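Local coordinates for dally-like protein (Drosophila melanogaster, PDB 3ODN), which probably serves as a GPI-anchored cell-surface heparan sulfate proteoglycan of the glypican family, with a core domain linked to Hedgehog signalling, at residues A[85-90]-A[399-404]; A[240-245]-A[431-436]. The protein carries 2 engineered substitutions. All blocks are in the same frame, centred on the assembly; numbering follows the deposited sequence.

Contact 1. Residues A[85-90]-A[399-404]; sequences KDIFTA and PILDRI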
# COMPACT_ATOMS: atom_id res chain seq x y z
N LYS A 85 -7.14 4.80 -5.48
CA LYS A 85 -6.80 6.23 -5.55
C LYS A 85 -7.99 7.06 -6.06
O LYS A 85 -8.25 8.15 -5.53
CB LYS A 85 -5.53 6.44 -6.38
CG LYS A 85 -4.28 5.93 -5.66
CD LYS A 85 -2.98 6.51 -6.20
CE LYS A 85 -1.86 5.50 -6.23
NZ LYS A 85 -1.74 4.88 -7.58
N ASP A 86 -8.75 6.49 -7.02
CA ASP A 86 -9.97 7.06 -7.60
C ASP A 86 -11.10 7.12 -6.56
O ASP A 86 -11.68 8.18 -6.39
CB ASP A 86 -10.37 6.29 -8.89
CG ASP A 86 -11.84 6.28 -9.35
OD1 ASP A 86 -12.52 7.33 -9.21
OD2 ASP A 86 -12.27 5.26 -9.94
N ILE A 87 -11.40 6.01 -5.86
CA ILE A 87 -12.46 5.98 -4.84
C ILE A 87 -12.20 6.96 -3.69
O ILE A 87 -13.14 7.53 -3.14
CB ILE A 87 -12.74 4.53 -4.36
CG1 ILE A 87 -13.34 3.68 -5.50
CG2 ILE A 87 -13.62 4.49 -3.11
CD1 ILE A 87 -12.98 2.24 -5.45
N PHE A 88 -10.92 7.18 -3.36
CA PHE A 88 -10.57 8.10 -2.31
C PHE A 88 -10.73 9.58 -2.73
O PHE A 88 -11.24 10.38 -1.95
CB PHE A 88 -9.17 7.81 -1.74
CG PHE A 88 -8.80 8.84 -0.70
CD1 PHE A 88 -9.32 8.77 0.58
CD2 PHE A 88 -7.99 9.92 -1.02
CE1 PHE A 88 -9.05 9.76 1.51
CE2 PHE A 88 -7.71 10.91 -0.09
CZ PHE A 88 -8.26 10.84 1.17
N THR A 89 -10.30 9.94 -3.95
CA THR A 89 -10.44 11.31 -4.44
C THR A 89 -11.92 11.67 -4.54
O THR A 89 -12.31 12.77 -4.15
CB THR A 89 -9.65 11.52 -5.74
OG1 THR A 89 -9.92 10.42 -6.60
CG2 THR A 89 -8.14 11.57 -5.50
N ALA A 90 -12.75 10.68 -4.96
CA ALA A 90 -14.21 10.78 -5.06
C ALA A 90 -14.82 11.09 -3.68
O ALA A 90 -15.58 12.05 -3.55
CB ALA A 90 -14.80 9.49 -5.63
N PRO A 399 -19.13 1.55 3.03
CA PRO A 399 -18.49 2.53 2.13
C PRO A 399 -17.67 1.88 1.02
O PRO A 399 -17.11 0.80 1.23
CB PRO A 399 -17.63 3.38 3.07
CG PRO A 399 -18.19 3.15 4.43
CD PRO A 399 -18.65 1.73 4.42
N ILE A 400 -17.63 2.52 -0.16
CA ILE A 400 -16.94 1.99 -1.33
C ILE A 400 -15.42 1.80 -1.11
O ILE A 400 -14.86 0.79 -1.57
CB ILE A 400 -17.42 2.66 -2.66
CG1 ILE A 400 -18.81 2.09 -3.06
CG2 ILE A 400 -16.44 2.48 -3.82
CD1 ILE A 400 -19.75 3.07 -3.87
N LEU A 401 -14.79 2.70 -0.31
CA LEU A 401 -13.36 2.58 0.03
C LEU A 401 -13.12 1.40 0.97
O LEU A 401 -12.12 0.72 0.80
CB LEU A 401 -12.76 3.92 0.52
CG LEU A 401 -11.22 4.07 0.52
CD1 LEU A 401 -10.65 4.09 -0.88
CD2 LEU A 401 -10.81 5.38 1.15
N ASP A 402 -14.06 1.09 1.89
CA ASP A 402 -13.93 -0.09 2.77
C ASP A 402 -14.00 -1.40 1.96
O ASP A 402 -13.23 -2.33 2.23
CB ASP A 402 -14.99 -0.10 3.88
CG ASP A 402 -14.68 0.86 5.01
OD1 ASP A 402 -15.04 2.05 4.89
OD2 ASP A 402 -14.07 0.43 6.01
N ARG A 403 -14.89 -1.43 0.94
CA ARG A 403 -15.09 -2.57 0.02
C ARG A 403 -13.81 -2.82 -0.80
O ARG A 403 -13.37 -3.97 -0.89
CB ARG A 403 -16.30 -2.28 -0.92
CG ARG A 403 -16.90 -3.49 -1.61
CD ARG A 403 -16.73 -3.44 -3.13
NE ARG A 403 -17.70 -2.56 -3.78
CZ ARG A 403 -17.41 -1.39 -4.35
NH1 ARG A 403 -16.15 -0.95 -4.38
NH2 ARG A 403 -18.36 -0.66 -4.92
N ILE A 404 -13.22 -1.75 -1.38
CA ILE A 404 -11.98 -1.84 -2.15
C ILE A 404 -10.78 -2.28 -1.30
O ILE A 404 -10.03 -3.14 -1.74
CB ILE A 404 -11.73 -0.67 -3.16
CG1 ILE A 404 -10.84 -1.09 -4.35
CG2 ILE A 404 -11.19 0.60 -2.51
CD1 ILE A 404 -11.33 -2.27 -5.18
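Ile-87 points from helix 85-90 toward helix 400-404 and is met there by Ile-400, Leu-401 and Ile-404. Its two branches divide the work. CG2 stands anti to the backbone N (the CG1 branch has chi1 -66°), which turns this methyl to the backbone at the start of the second helix. Ile-87 CG2 lies 3.5 Å from Leu-401 N. It is equally close to Ile-400 CG2. The other branch runs on to its end, where Ile-87 CD1 settles 3.8 Å from Ile-404 CG2. Ile-400 CG2 meets both branches; the two side chains cross at about a right angle. The CD1 end of Ile-400 turns from helix 85-90.

Leu-401 reaches back with both methyls. Its CG is anti to the backbone N (chi1 -162°), and this carries the fork toward helix 85-90. Leu-401 CD1 sits 3.7 Å from Ile-87 CG2. Leu-401 CD2 meets the Phe-88 ring at its edge, in the ring plane, 3.7 Å from Phe-88 CD1. The ring of Phe-88 also meets the ring of Phe-129. Ile-286 touches both Phe-88 and Leu-401.

All of these side-chain contacts are apolar. Replacing Ile-87 with an alanine would probably open a gap facing Ile-400 and Ile-404 and leave Leu-401 CD1 with less to pack on.

The axes of the segments 85-90 and 400-404 come within 9.6 Å, their N-to-C directions 163° apart. Ile-404 continues the seam, touching Phe-84 and the side chains of Lys-80 and Lys-83. This is antiparallel helix packing in an all-helical bundle. It sets the start of helix 400-414 against the long helix 48-106 of the glypican core.

Contact 2. Residues A[240-245]-A[431-436]; sequences TEKPCT and DIASSS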
# COMPACT_ATOMS: atom_id res chain seq x y z
N THR A 240 9.60 -42.84 -21.95
CA THR A 240 8.35 -42.10 -22.19
C THR A 240 7.75 -41.56 -20.90
O THR A 240 6.74 -40.85 -20.92
CB THR A 240 7.36 -42.95 -23.03
OG1 THR A 240 7.15 -44.22 -22.40
CG2 THR A 240 7.84 -43.18 -24.47
N GLU A 241 8.41 -41.87 -19.78
CA GLU A 241 8.02 -41.46 -18.44
C GLU A 241 8.29 -40.00 -18.23
O GLU A 241 9.36 -39.51 -18.60
CB GLU A 241 8.76 -42.28 -17.38
CG GLU A 241 8.20 -43.68 -17.19
CD GLU A 241 8.51 -44.73 -18.23
OE1 GLU A 241 9.11 -44.39 -19.28
OE2 GLU A 241 8.15 -45.91 -18.00
N LYS A 242 7.32 -39.30 -17.61
CA LYS A 242 7.34 -37.88 -17.30
C LYS A 242 8.35 -37.58 -16.18
O LYS A 242 8.71 -38.51 -15.46
CB LYS A 242 5.92 -37.39 -16.96
CG LYS A 242 5.33 -36.51 -18.06
CD LYS A 242 4.50 -37.28 -19.07
CE LYS A 242 3.95 -36.35 -20.12
NZ LYS A 242 3.39 -37.10 -21.27
N PRO A 243 8.85 -36.33 -16.00
CA PRO A 243 9.86 -36.10 -14.94
C PRO A 243 9.30 -36.17 -13.53
O PRO A 243 8.16 -35.78 -13.34
CB PRO A 243 10.38 -34.69 -15.25
CG PRO A 243 9.85 -34.34 -16.60
CD PRO A 243 8.58 -35.10 -16.75
N CYS A 244 10.10 -36.64 -12.54
CA CYS A 244 9.69 -36.68 -11.13
C CYS A 244 9.41 -35.25 -10.69
O CYS A 244 10.15 -34.35 -11.09
CB CYS A 244 10.74 -37.35 -10.25
SG CYS A 244 11.03 -39.12 -10.62
N THR A 245 8.32 -35.02 -9.94
CA THR A 245 7.89 -33.69 -9.50
C THR A 245 8.93 -32.91 -8.70
O THR A 245 9.17 -31.74 -9.03
CB THR A 245 6.50 -33.73 -8.84
OG1 THR A 245 5.59 -34.33 -9.74
CG2 THR A 245 5.97 -32.33 -8.48
N ASP A 431 1.80 -28.89 -19.99
CA ASP A 431 3.05 -28.67 -20.69
C ASP A 431 4.12 -29.68 -20.21
O ASP A 431 4.59 -30.46 -21.02
CB ASP A 431 3.48 -27.20 -20.46
CG ASP A 431 4.86 -26.76 -20.92
OD1 ASP A 431 5.45 -27.45 -21.78
OD2 ASP A 431 5.34 -25.71 -20.44
N ILE A 432 4.45 -29.69 -18.90
CA ILE A 432 5.44 -30.60 -18.28
C ILE A 432 4.75 -31.88 -17.79
O ILE A 432 5.26 -32.97 -18.06
CB ILE A 432 6.26 -29.90 -17.13
CG1 ILE A 432 7.10 -28.71 -17.65
CG2 ILE A 432 7.15 -30.89 -16.38
CD1 ILE A 432 6.40 -27.35 -17.63
N ALA A 433 3.61 -31.74 -17.08
CA ALA A 433 2.82 -32.85 -16.53
C ALA A 433 3.71 -33.83 -15.70
O ALA A 433 3.63 -35.05 -15.87
CB ALA A 433 2.05 -33.58 -17.64
N SER A 434 4.54 -33.26 -14.79
CA SER A 434 5.46 -33.97 -13.91
C SER A 434 4.71 -34.94 -13.00
O SER A 434 3.59 -34.66 -12.57
CB SER A 434 6.34 -33.00 -13.13
OG SER A 434 5.66 -32.45 -12.01
N SER A 435 5.31 -36.08 -12.73
CA SER A 435 4.74 -37.19 -11.97
C SER A 435 5.36 -37.32 -10.58
O SER A 435 6.47 -36.86 -10.35
CB SER A 435 4.89 -38.47 -12.80
OG SER A 435 4.94 -39.66 -12.03
N SER A 436 4.64 -37.94 -9.64
CA SER A 436 5.14 -38.12 -8.28
C SER A 436 6.22 -39.23 -8.15
O SER A 436 6.26 -40.21 -8.90
CB SER A 436 4.00 -38.33 -7.30
OG SER A 436 4.45 -38.78 -6.03
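Thr-245 has OG1 anti to its carbonyl carbon and beside its own N (chi1 -55°), and Ser-434 has OG between its backbone N and carbonyl carbon (chi1 80°). These torsions bring Ser-434 OG to 2.9 Å from Thr-245 OG1, within hydrogen-bonding distance. Cys-427 O is a second acceptor within reach of Ser-434 OG, whose one proton can serve only one of them at a time.

Thr-245 holds Ser-435 O twice. Its N donates at 2.6 Å to Ser-435 O, tilted from the carbonyl plane. Its OG1 donates at 2.7 Å to the same Ser-435 O from above that plane. Ser-435 N returns a bond of 2.9 Å to Pro-243 O, with an N-H...O angle of 158°. Together the backbone bonds make a single beta bridge between Cys-244 and Ser-435.

Lys-242 lays its aliphatic chain over the other loop, with CG 3.1 Å from Ala-433 O. Lys-242 NZ extends past that loop. Pro-243 CG faces Ile-432 CG2 at 4.4 Å.

Cys-244 is the N-cap of helix 245-255 and is disulfide-bonded to Cys-442. The Cys-244 to Ser-435 beta bridge ties the loop between helices 222-231 and 245-255 to the loop that follows helix 422-428, with Pro-243 and Ile-432 also touching helix 222-231.

Contact 1 is mostly buried and lies near the middle of the elongated chain. Contact 2 is only partly buried and lies in a cysteine-rich region toward one end, with centres 46 Å apart and no touch between them. They share no helix: 85-90 lies on one bundle helix and 399-404 begins another, while 240-245 and 431-436 are mainly loop. The chemistry follows. Contact 1 relies on branched aliphatic side chains and a phenylalanine edge, contact 2 on backbone bonds and hydroxyls beside a disulfide. Each brings a residue range after the long unmodelled gap 322-397 back to an earlier part of the chain. Their segments alternate along the sequence.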